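Local coordinates for protein acyl-CoA hydrolase (PDB 1Y7U) that probably hydrolyses the thioester bond of long-chain fatty acyl-coenzyme A, releasing the fatty acid and coenzyme A, which it binds between subunits, at residues S18-T23 against D47-I52; S55-K60 against S86-T91; M67-F72 against V152-Q157. All blocks are in the same frame, centred on the assembly; numbering follows the deposited sequence.

Contact 1. Residues S18-T23 against D47-I52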
loop_
_atom_site.group_PDB
_atom_site.type_symbol
_atom_site.label_atom_id
_atom_site.label_comp_id
_atom_site.label_asym_id
_atom_site.label_seq_id
_atom_site.Cartn_x
_atom_site.Cartn_y
_atom_site.Cartn_z
ATOM N N SER A 18 -14.099 -25.540 1.063
ATOM C CA SER A 18 -13.911 -24.100 0.942
ATOM C C SER A 18 -13.138 -23.442 2.070
ATOM O O SER A 18 -13.075 -22.219 2.143
ATOM C CB SER A 18 -15.269 -23.417 0.827
ATOM O OG SER A 18 -16.020 -23.632 2.006
ATOM N N ARG A 19 -12.552 -24.239 2.950
ATOM C CA ARG A 19 -11.799 -23.682 4.065
ATOM C C ARG A 19 -10.619 -22.838 3.543
ATOM O O ARG A 19 -9.971 -23.199 2.560
ATOM C CB ARG A 19 -11.329 -24.825 4.983
ATOM C CG ARG A 19 -10.694 -24.378 6.279
ATOM C CD ARG A 19 -10.598 -25.514 7.301
ATOM N NE ARG A 19 -11.742 -25.543 8.218
ATOM C CZ ARG A 19 -12.858 -26.258 8.045
ATOM N NH1 ARG A 19 -13.006 -27.034 6.978
ATOM N NH2 ARG A 19 -13.841 -26.185 8.937
ATOM N N VAL A 20 -10.372 -21.701 4.193
ATOM C CA VAL A 20 -9.290 -20.793 3.814
ATOM C C VAL A 20 -8.536 -20.304 5.054
ATOM O O VAL A 20 -9.142 -19.759 5.979
ATOM C CB VAL A 20 -9.836 -19.550 3.081
ATOM C CG1 VAL A 20 -8.727 -18.549 2.865
ATOM C CG2 VAL A 20 -10.436 -19.941 1.752
ATOM N N PHE A 21 -7.222 -20.498 5.084
ATOM C CA PHE A 21 -6.435 -20.040 6.220
ATOM C C PHE A 21 -5.535 -18.887 5.831
ATOM O O PHE A 21 -5.004 -18.843 4.724
ATOM C CB PHE A 21 -5.526 -21.136 6.768
ATOM C CG PHE A 21 -6.243 -22.252 7.434
ATOM C CD1 PHE A 21 -6.599 -23.388 6.720
ATOM C CD2 PHE A 21 -6.542 -22.187 8.788
ATOM C CE1 PHE A 21 -7.243 -24.444 7.344
ATOM C CE2 PHE A 21 -7.188 -23.240 9.427
ATOM C CZ PHE A 21 -7.538 -24.370 8.703
ATOM N N LYS A 22 -5.346 -17.962 6.761
ATOM C CA LYS A 22 -4.461 -16.844 6.523
ATOM C C LYS A 22 -3.944 -16.309 7.831
ATOM O O LYS A 22 -4.716 -15.823 8.645
ATOM C CB LYS A 22 -5.180 -15.723 5.797
ATOM C CG LYS A 22 -4.279 -14.552 5.453
ATOM C CD LYS A 22 -5.131 -13.395 5.003
ATOM C CE LYS A 22 -4.333 -12.336 4.287
ATOM N NZ LYS A 22 -5.260 -11.266 3.829
ATOM N N THR A 23 -2.644 -16.410 8.055
ATOM C CA THR A 23 -2.089 -15.859 9.273
ATOM C C THR A 23 -1.130 -14.739 8.869
ATOM O O THR A 23 -0.323 -14.894 7.952
ATOM C CB THR A 23 -1.398 -16.947 10.140
ATOM O OG1 THR A 23 -0.193 -16.425 10.709
ATOM C CG2 THR A 23 -1.112 -18.183 9.320
ATOM N N ASP A 47 -13.715 -10.301 5.351
ATOM C CA ASP A 47 -14.407 -10.314 4.070
ATOM C C ASP A 47 -13.519 -10.907 2.975
ATOM O O ASP A 47 -13.970 -11.712 2.161
ATOM C CB ASP A 47 -14.824 -8.883 3.694
ATOM C CG ASP A 47 -15.433 -8.786 2.303
ATOM O OD1 ASP A 47 -16.511 -9.374 2.079
ATOM O OD2 ASP A 47 -14.836 -8.118 1.427
HETATM N N MSE A 48 -12.250 -10.522 2.979
HETATM C CA MSE A 48 -11.309 -10.980 1.971
HETATM C C MSE A 48 -11.162 -12.483 1.944
HETATM O O MSE A 48 -11.379 -13.136 0.921
HETATM C CB MSE A 48 -9.942 -10.346 2.211
HETATM C CG MSE A 48 -8.890 -10.720 1.177
HETATM SE SE MSE A 48 -9.363 -10.214 -0.637
HETATM C CE MSE A 48 -9.770 -11.967 -1.295
ATOM N N VAL A 49 -10.783 -13.027 3.085
ATOM C CA VAL A 49 -10.571 -14.445 3.223
ATOM C C VAL A 49 -11.882 -15.209 2.966
ATOM O O VAL A 49 -11.879 -16.331 2.462
ATOM C CB VAL A 49 -9.994 -14.713 4.626
ATOM C CG1 VAL A 49 -11.078 -15.161 5.579
ATOM C CG2 VAL A 49 -8.855 -15.693 4.533
ATOM N N ALA A 50 -13.006 -14.580 3.289
ATOM C CA ALA A 50 -14.319 -15.182 3.086
ATOM C C ALA A 50 -14.735 -15.177 1.613
ATOM O O ALA A 50 -15.404 -16.097 1.143
ATOM C CB ALA A 50 -15.342 -14.441 3.899
ATOM N N SER A 51 -14.363 -14.125 0.893
ATOM C CA SER A 51 -14.693 -14.034 -0.518
ATOM C C SER A 51 -13.964 -15.153 -1.252
ATOM O O SER A 51 -14.421 -15.628 -2.291
ATOM C CB SER A 51 -14.267 -12.680 -1.088
ATOM O OG SER A 51 -12.881 -12.641 -1.382
ATOM N N ILE A 52 -12.821 -15.569 -0.716
ATOM C CA ILE A 52 -12.063 -16.644 -1.337
ATOM C C ILE A 52 -12.811 -17.947 -1.098
ATOM O O ILE A 52 -12.925 -18.772 -1.999
ATOM C CB ILE A 52 -10.634 -16.744 -0.760
ATOM C CG1 ILE A 52 -9.830 -15.500 -1.154
ATOM C CG2 ILE A 52 -9.946 -18.000 -1.274
ATOM C CD1 ILE A 52 -8.442 -15.452 -0.574
#
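In the hot-dog fold a curved antiparallel sheet wraps around one long helix, and here V20 and K22, on strand 20-25, the outermost strand on one side of the sheet within this chain, rest on V49 and I52 of the enclosed helix 39-58. The axes of strand segment 20-23 and helix segment 47-52 approach to 8.5 Å, and their N-to-C directions differ by 152°, so strand and helix run roughly antiparallel. No hydrogen bond joins the two segments; the contact is apolar. V20 makes the largest contribution from the strand and V49 nearly as much from the helix; V20 points its side chain toward the helix and divides its two methyls between V49 and I52. With CG1 anti to the backbone N (chi1 173°), that methyl lies 3.3 Å from V49 CG2, the valines lying side by side and pointing opposite ways. K22, the next strand residue on this side, adds its CB, 3.9 Å from the same V49 CG2, while its extended chain carries the ammonium on to a salt bridge with E45, one helical turn before V49. F21, between them, points away from the helix. Within the helix, S51 OG donates to M48 O (2.8 Å), and the same hydroxyl also bonds to R25 of the second subunit. The other branch of V20, CG2, lies 3.6 Å from I52 CG2, the two side chains roughly perpendicular.

Contact 2. Residues S55-K60 against S86-T91; sequences SRHSRK and SFVIWT
Apolar packing is what joins H57, near the end of helix 39-58, to V88 and T91 on strand 81-91. The histidine ring swings away from its own backbone N (chi1 179°) toward the strand, and the V88 side chain lies roughly perpendicular to that of H57. One V88 methyl, CG1, sits over the centre of the ring, 4.2 Å above its plane, while the other, CG2, touches the stem of the side chain 3.8 Å from H57 CB. T91 and H57 extend toward each other, T91 CG2 ending 3.8 Å from H57 NE2. M96 of the adjoining strand packs against all three side chains. V88 and T91 are three residues apart, yet both point at the helix; the reason is a classic beta bulge, in which I89 and W90 together face E97 and shift the alternation of the hot-dog sheet by one residue. The psi of I89, -32°, is the backbone sign of that bulge.

No hydrogen bond crosses between the segments; the polar partners lie outside them. H57 NE2 is hydrogen-bonded to P135 O, which ties the imidazole to the residue before strand 136-138. The helix finishes with R59 N bonded to S55 O (2.6 Å) and R59 at a positive phi of 56°. From this end, R56 and R59 both form salt bridges with E105 of the second subunit.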
loop_
_atom_site.group_PDB
_atom_site.type_symbol
_atom_site.label_atom_id
_atom_site.label_comp_id
_atom_site.label_asym_id
_atom_site.label_seq_id
_atom_site.Cartn_x
_atom_site.Cartn_y
_atom_site.Cartn_z
ATOM N N SER A 55 -15.729 -18.189 -3.508
ATOM C CA SER A 55 -15.424 -18.614 -4.864
ATOM C C SER A 55 -14.894 -20.044 -4.953
ATOM O O SER A 55 -15.081 -20.711 -5.968
ATOM C CB SER A 55 -14.455 -17.640 -5.518
ATOM O OG SER A 55 -13.328 -17.452 -4.703
ATOM N N ARG A 56 -14.239 -20.527 -3.906
ATOM C CA ARG A 56 -13.752 -21.899 -3.939
ATOM C C ARG A 56 -14.942 -22.855 -3.980
ATOM O O ARG A 56 -14.947 -23.839 -4.719
ATOM C CB ARG A 56 -12.892 -22.208 -2.715
ATOM C CG ARG A 56 -11.421 -21.999 -2.954
ATOM C CD ARG A 56 -10.587 -22.434 -1.769
ATOM N NE ARG A 56 -9.167 -22.294 -2.075
ATOM C CZ ARG A 56 -8.181 -22.393 -1.185
ATOM N NH1 ARG A 56 -8.451 -22.633 0.093
ATOM N NH2 ARG A 56 -6.920 -22.246 -1.578
ATOM N N HIS A 57 -15.959 -22.550 -3.186
ATOM C CA HIS A 57 -17.153 -23.378 -3.108
ATOM C C HIS A 57 -17.977 -23.260 -4.376
ATOM O O HIS A 57 -18.324 -24.261 -4.996
ATOM C CB HIS A 57 -17.998 -22.950 -1.906
ATOM C CG HIS A 57 -19.279 -23.716 -1.745
ATOM N ND1 HIS A 57 -19.405 -24.786 -0.884
ATOM C CD2 HIS A 57 -20.501 -23.538 -2.307
ATOM C CE1 HIS A 57 -20.650 -25.230 -0.918
ATOM N NE2 HIS A 57 -21.335 -24.490 -1.773
ATOM N N SER A 58 -18.276 -22.030 -4.765
ATOM C CA SER A 58 -19.098 -21.775 -5.938
ATOM C C SER A 58 -18.383 -21.849 -7.277
ATOM O O SER A 58 -19.027 -22.046 -8.308
ATOM C CB SER A 58 -19.721 -20.397 -5.827
ATOM O OG SER A 58 -18.704 -19.431 -5.966
ATOM N N ARG A 59 -17.066 -21.673 -7.272
ATOM C CA ARG A 59 -16.291 -21.684 -8.508
ATOM C C ARG A 59 -16.900 -20.615 -9.411
ATOM O O ARG A 59 -16.822 -20.700 -10.633
ATOM C CB ARG A 59 -16.373 -23.048 -9.194
ATOM C CG ARG A 59 -16.154 -24.230 -8.268
ATOM C CD ARG A 59 -14.730 -24.772 -8.286
ATOM N NE ARG A 59 -13.746 -23.825 -7.777
ATOM C CZ ARG A 59 -12.756 -24.150 -6.949
ATOM N NH1 ARG A 59 -12.623 -25.403 -6.525
ATOM N NH2 ARG A 59 -11.883 -23.230 -6.560
ATOM N N LYS A 60 -17.527 -19.620 -8.790
ATOM C CA LYS A 60 -18.142 -18.509 -9.514
ATOM C C LYS A 60 -17.546 -17.212 -8.989
ATOM O O LYS A 60 -16.876 -17.202 -7.956
ATOM C CB LYS A 60 -19.657 -18.464 -9.293
ATOM C CG LYS A 60 -20.421 -19.619 -9.884
ATOM C CD LYS A 60 -20.418 -19.580 -11.398
ATOM C CE LYS A 60 -21.078 -20.836 -11.957
ATOM N NZ LYS A 60 -21.120 -20.859 -13.448
ATOM N N SER A 86 -11.850 -19.403 7.440
ATOM C CA SER A 86 -13.183 -19.228 6.921
ATOM C C SER A 86 -13.602 -20.394 6.036
ATOM O O SER A 86 -12.776 -21.022 5.362
ATOM C CB SER A 86 -13.266 -17.918 6.133
ATOM O OG SER A 86 -12.448 -17.957 4.970
ATOM N N PHE A 87 -14.893 -20.690 6.071
ATOM C CA PHE A 87 -15.466 -21.735 5.246
ATOM C C PHE A 87 -16.954 -21.476 5.132
ATOM O O PHE A 87 -17.544 -20.795 5.969
ATOM C CB PHE A 87 -15.210 -23.126 5.836
ATOM C CG PHE A 87 -15.442 -23.212 7.307
ATOM C CD1 PHE A 87 -14.401 -22.968 8.202
ATOM C CD2 PHE A 87 -16.708 -23.501 7.808
ATOM C CE1 PHE A 87 -14.617 -23.004 9.574
ATOM C CE2 PHE A 87 -16.932 -23.541 9.173
ATOM C CZ PHE A 87 -15.889 -23.290 10.059
ATOM N N VAL A 88 -17.544 -21.994 4.069
ATOM C CA VAL A 88 -18.966 -21.846 3.830
ATOM C C VAL A 88 -19.672 -22.862 4.724
ATOM O O VAL A 88 -19.221 -23.999 4.816
ATOM C CB VAL A 88 -19.267 -22.171 2.360
ATOM C CG1 VAL A 88 -20.745 -22.048 2.077
ATOM C CG2 VAL A 88 -18.468 -21.254 1.468
ATOM N N ILE A 89 -20.743 -22.473 5.410
ATOM C CA ILE A 89 -21.456 -23.448 6.231
ATOM C C ILE A 89 -22.909 -23.548 5.857
ATOM O O ILE A 89 -23.504 -24.608 5.989
ATOM C CB ILE A 89 -21.461 -23.143 7.726
ATOM C CG1 ILE A 89 -21.055 -21.699 7.948
ATOM C CG2 ILE A 89 -20.646 -24.188 8.480
ATOM C CD1 ILE A 89 -21.691 -21.120 9.150
ATOM N N TRP A 90 -23.496 -22.448 5.411
ATOM C CA TRP A 90 -24.896 -22.462 5.037
ATOM C C TRP A 90 -25.028 -21.984 3.609
ATOM O O TRP A 90 -24.308 -21.088 3.193
ATOM C CB TRP A 90 -25.685 -21.543 5.968
ATOM C CG TRP A 90 -27.151 -21.424 5.639
ATOM C CD1 TRP A 90 -28.181 -22.124 6.206
ATOM C CD2 TRP A 90 -27.745 -20.551 4.673
ATOM N NE1 TRP A 90 -29.376 -21.732 5.654
ATOM C CE2 TRP A 90 -29.136 -20.770 4.710
ATOM C CE3 TRP A 90 -27.234 -19.605 3.779
ATOM C CZ2 TRP A 90 -30.024 -20.079 3.888
ATOM C CZ3 TRP A 90 -28.119 -18.916 2.961
ATOM C CH2 TRP A 90 -29.499 -19.159 3.021
ATOM N N THR A 91 -25.936 -22.585 2.851
ATOM C CA THR A 91 -26.149 -22.150 1.478
ATOM C C THR A 91 -27.609 -22.012 1.154
ATOM O O THR A 91 -28.443 -22.766 1.645
ATOM C CB THR A 91 -25.550 -23.110 0.425
ATOM O OG1 THR A 91 -25.847 -24.473 0.767
ATOM C CG2 THR A 91 -24.063 -22.887 0.303
#

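Contact 3. Residues M67-F72 against V152-Q157. With COA (coenzyme A), chain J.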
loop_
_atom_site.group_PDB
_atom_site.type_symbol
_atom_site.label_atom_id
_atom_site.label_comp_id
_atom_site.label_asym_id
_atom_site.label_seq_id
_atom_site.Cartn_x
_atom_site.Cartn_y
_atom_site.Cartn_z
HETATM N N MSE A 67 -22.596 -8.317 6.037
HETATM C CA MSE A 67 -21.678 -8.630 7.118
HETATM C C MSE A 67 -22.547 -8.740 8.363
HETATM O O MSE A 67 -23.367 -7.855 8.630
HETATM C CB MSE A 67 -20.672 -7.493 7.313
HETATM C CG MSE A 67 -19.227 -7.856 7.025
HETATM SE SE MSE A 67 -18.381 -9.012 8.327
HETATM C CE MSE A 67 -16.574 -8.915 7.654
ATOM N N ASP A 68 -22.389 -9.816 9.124
ATOM C CA ASP A 68 -23.168 -9.960 10.352
ATOM C C ASP A 68 -22.503 -9.055 11.395
ATOM O O ASP A 68 -21.333 -8.711 11.251
ATOM C CB ASP A 68 -23.133 -11.409 10.828
ATOM C CG ASP A 68 -24.392 -11.804 11.558
ATOM O OD1 ASP A 68 -25.305 -12.346 10.905
ATOM O OD2 ASP A 68 -24.474 -11.563 12.778
ATOM N N TRP A 69 -23.209 -8.668 12.449
ATOM C CA TRP A 69 -22.553 -7.804 13.414
ATOM C C TRP A 69 -21.284 -8.459 13.948
ATOM O O TRP A 69 -21.179 -9.680 14.000
ATOM C CB TRP A 69 -23.496 -7.433 14.553
ATOM C CG TRP A 69 -24.103 -8.578 15.248
ATOM C CD1 TRP A 69 -23.451 -9.555 15.946
ATOM C CD2 TRP A 69 -25.499 -8.847 15.386
ATOM N NE1 TRP A 69 -24.360 -10.415 16.518
ATOM C CE2 TRP A 69 -25.627 -10.004 16.188
ATOM C CE3 TRP A 69 -26.662 -8.222 14.911
ATOM C CZ2 TRP A 69 -26.868 -10.546 16.532
ATOM C CZ3 TRP A 69 -27.897 -8.760 15.254
ATOM C CH2 TRP A 69 -27.988 -9.913 16.058
ATOM N N VAL A 70 -20.312 -7.638 14.326
ATOM C CA VAL A 70 -19.044 -8.146 14.821
ATOM C C VAL A 70 -18.642 -7.516 16.144
ATOM O O VAL A 70 -18.624 -6.291 16.267
ATOM C CB VAL A 70 -17.896 -7.874 13.814
ATOM C CG1 VAL A 70 -16.596 -8.335 14.396
ATOM C CG2 VAL A 70 -18.142 -8.576 12.511
ATOM N N ASP A 71 -18.317 -8.355 17.125
ATOM C CA ASP A 71 -17.881 -7.877 18.434
ATOM C C ASP A 71 -16.394 -8.130 18.568
ATOM O O ASP A 71 -15.939 -9.251 18.369
ATOM C CB ASP A 71 -18.582 -8.621 19.573
ATOM C CG ASP A 71 -19.994 -8.159 19.792
ATOM O OD1 ASP A 71 -20.197 -6.959 20.072
ATOM O OD2 ASP A 71 -20.908 -9.001 19.690
ATOM N N PHE A 72 -15.633 -7.101 18.904
ATOM C CA PHE A 72 -14.205 -7.286 19.072
ATOM C C PHE A 72 -13.946 -7.655 20.526
ATOM O O PHE A 72 -13.734 -6.804 21.387
ATOM C CB PHE A 72 -13.449 -6.026 18.626
ATOM C CG PHE A 72 -13.596 -5.741 17.149
ATOM C CD1 PHE A 72 -14.463 -4.744 16.694
ATOM C CD2 PHE A 72 -12.950 -6.552 16.203
ATOM C CE1 PHE A 72 -14.693 -4.564 15.315
ATOM C CE2 PHE A 72 -13.175 -6.378 14.826
ATOM C CZ PHE A 72 -14.046 -5.387 14.381
ATOM N N VAL A 152 -28.003 -21.113 10.308
ATOM C CA VAL A 152 -29.400 -21.268 9.905
ATOM C C VAL A 152 -30.264 -20.178 10.540
ATOM O O VAL A 152 -31.121 -19.581 9.875
ATOM C CB VAL A 152 -29.954 -22.664 10.326
ATOM C CG1 VAL A 152 -31.452 -22.716 10.133
ATOM C CG2 VAL A 152 -29.292 -23.762 9.498
ATOM N N LEU A 153 -30.030 -19.920 11.824
ATOM C CA LEU A 153 -30.784 -18.904 12.551
ATOM C C LEU A 153 -30.445 -17.491 12.118
ATOM O O LEU A 153 -31.310 -16.622 12.100
ATOM C CB LEU A 153 -30.560 -19.046 14.055
ATOM C CG LEU A 153 -31.136 -20.351 14.604
ATOM C CD1 LEU A 153 -30.675 -20.604 16.016
ATOM C CD2 LEU A 153 -32.639 -20.269 14.531
ATOM N N ARG A 154 -29.183 -17.275 11.767
ATOM C CA ARG A 154 -28.713 -15.969 11.322
ATOM C C ARG A 154 -29.261 -15.651 9.937
ATOM O O ARG A 154 -29.463 -14.488 9.584
ATOM C CB ARG A 154 -27.181 -15.958 11.271
ATOM C CG ARG A 154 -26.506 -16.002 12.630
ATOM C CD ARG A 154 -26.387 -14.612 13.226
ATOM N NE ARG A 154 -27.669 -13.923 13.280
ATOM C CZ ARG A 154 -27.813 -12.652 13.633
ATOM N NH1 ARG A 154 -26.755 -11.926 13.965
ATOM N NH2 ARG A 154 -29.018 -12.101 13.649
ATOM N N ALA A 155 -29.507 -16.703 9.165
ATOM C CA ALA A 155 -29.995 -16.568 7.798
ATOM C C ALA A 155 -31.482 -16.233 7.790
ATOM O O ALA A 155 -32.037 -15.882 6.748
ATOM C CB ALA A 155 -29.740 -17.854 7.021
ATOM N N GLU A 156 -32.124 -16.352 8.952
ATOM C CA GLU A 156 -33.544 -16.038 9.073
ATOM C C GLU A 156 -33.780 -14.550 9.334
ATOM O O GLU A 156 -34.699 -13.964 8.769
ATOM C CB GLU A 156 -34.197 -16.864 10.181
ATOM C CG GLU A 156 -34.429 -18.316 9.811
ATOM C CD GLU A 156 -35.142 -19.085 10.903
ATOM O OE1 GLU A 156 -36.205 -18.614 11.364
ATOM O OE2 GLU A 156 -34.644 -20.164 11.297
ATOM N N GLN A 157 -32.938 -13.961 10.176
ATOM C CA GLN A 157 -33.028 -12.547 10.516
ATOM C C GLN A 157 -32.511 -11.680 9.376
ATOM O O GLN A 157 -32.674 -10.463 9.383
ATOM C CB GLN A 157 -32.176 -12.251 11.740
ATOM C CG GLN A 157 -32.929 -12.073 13.021
ATOM C CD GLN A 157 -32.200 -11.109 13.930
ATOM O OE1 GLN A 157 -32.114 -9.915 13.638
ATOM N NE2 GLN A 157 -31.650 -11.622 15.027
HETATM N N1A COA J . -20.024 -3.415 21.998
HETATM C C2A COA J . -20.359 -2.182 22.313
HETATM N N3A COA J . -19.951 -1.728 23.475
HETATM C C4A COA J . -19.275 -2.454 24.296
HETATM C C5A COA J . -18.929 -3.654 23.971
HETATM C C6A COA J . -19.309 -4.143 22.818
HETATM N N6A COA J . -18.995 -5.335 22.446
HETATM N N7A COA J . -18.246 -4.139 24.915
HETATM C C8A COA J . -18.142 -3.220 25.807
HETATM N N9A COA J . -18.790 -2.147 25.456
HETATM C C1B COA J . -19.031 -0.902 26.191
HETATM C C2B COA J . -19.808 -1.073 27.410
HETATM O O2B COA J . -21.106 -0.873 27.063
HETATM C C3B COA J . -19.447 0.113 28.170
HETATM O O3B COA J . -20.180 1.147 27.648
HETATM P P3B COA J . -20.663 2.329 28.481
HETATM O O7A COA J . -21.014 3.407 27.718
HETATM O O8A COA J . -19.717 2.679 29.422
HETATM O O9A COA J . -21.879 2.064 29.072
HETATM C C4B COA J . -18.002 0.168 27.924
HETATM O O4B COA J . -17.884 -0.337 26.678
HETATM C C5B COA J . -17.372 -0.984 28.617
HETATM O O5B COA J . -17.110 -0.839 29.942
HETATM P P1A COA J . -16.243 -1.909 30.451
HETATM O O1A COA J . -17.041 -3.030 30.717
HETATM O O2A COA J . -15.535 -1.344 31.528
HETATM O O3A COA J . -15.328 -2.276 29.298
HETATM P P2A COA J . -14.729 -3.679 29.134
HETATM O O4A COA J . -15.623 -4.801 29.162
HETATM O O5A COA J . -13.386 -3.865 29.571
HETATM O O6A COA J . -14.678 -3.719 27.640
HETATM C CBP COA J . -13.541 -2.958 25.647
HETATM C CCP COA J . -14.042 -2.675 27.028
HETATM C CDP COA J . -14.579 -2.669 24.645
HETATM C CEP COA J . -12.505 -1.940 25.549
HETATM C CAP COA J . -12.916 -4.295 25.343
HETATM O OAP COA J . -13.901 -5.103 24.857
HETATM C C9P COA J . -11.886 -4.267 24.291
HETATM O O9P COA J . -10.671 -3.686 24.475
HETATM N N8P COA J . -12.200 -4.791 23.181
HETATM C C7P COA J . -11.320 -4.748 22.102
HETATM C C6P COA J . -11.495 -3.604 21.157
HETATM C C5P COA J . -10.311 -3.468 20.308
HETATM O O5P COA J . -9.380 -2.894 20.677
HETATM N N4P COA J . -10.305 -4.037 19.192
HETATM C C3P COA J . -10.183 -3.403 17.955
HETATM C C2P COA J . -9.876 -4.497 16.992
HETATM S S1P COA J . -8.994 -5.817 17.747
#
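R154 reaches D68 and W69 by folding its chain: CG lies anti to the carbonyl carbon, and turns at chi2 and chi3 then carry the guanidinium back across the two side chains. W69 does its share by placing CG between its backbone N and carbonyl carbon (chi1 55°), which turns one face of the six-membered ring to the arginine. R154 and Q157 were each modelled in two conformers, so what follows holds for one of them. In it R154 NH1 forms a salt bridge with D68 OD2 at 2.6 Å; the N-H...O angle of only 119° makes the hydrogen bond weak, and D68 OD1 lies over a guanidinium face instead of beside a second N-H. The same end of R154 makes a cation-pi contact, its CZ 4.0 Å from the centroid of the W69 six-membered ring and above the ring face. The two planes are 51° apart, so this is a tilted approach and not a flat stack. Q157, one helical turn further on, tentatively brings its NE2 4.2 Å from W69 CH2, meeting the ring obliquely.

Past W69 the strand turns to a coenzyme A. D71 OD1 accepts from the adenine amino nitrogen N6A at 3.1 Å, while D71 OD2 is hydrogen-bonded to S165 of the third subunit. F72 O takes a weak bond from pantetheine N8P, also 3.1 Å long, and the F72 ring touches the coenzyme A through CD2, 3.8 Å from C2P. T36 of this chain and S66, R93, T94, S95 and R158 of the third subunit bind the same molecule. M67, V70 and D71 pair antiparallel with a strand of that subunit; the sheet thus runs on across the interface, as in the dimers of hot-dog thioesterases, and the coenzyme A site lies there.

How the contacts relate
Contacts 1 and 2 have centres about 10 Å apart and share helix 39-58, which meets the neighbouring strands 20-25 and 81-91 at successive points; a probable backbone bond from V20 N to S86 O joins them directly. Contact 3, its centre about 18 and 17 Å from those of contacts 1 and 2, lies at the other outermost strand of the same sheet within this chain, 61-71, and adds helix 142-170. Along the chain, contact 1 closes before the others open, whereas the segments of contacts 2 and 3 alternate; W90 packs on V152 and A155 between them. Contacts 1 and 2 touch the second subunit, contacts 1 and 3 the third, so contact 1 borders two interfaces of the six-chain assembly.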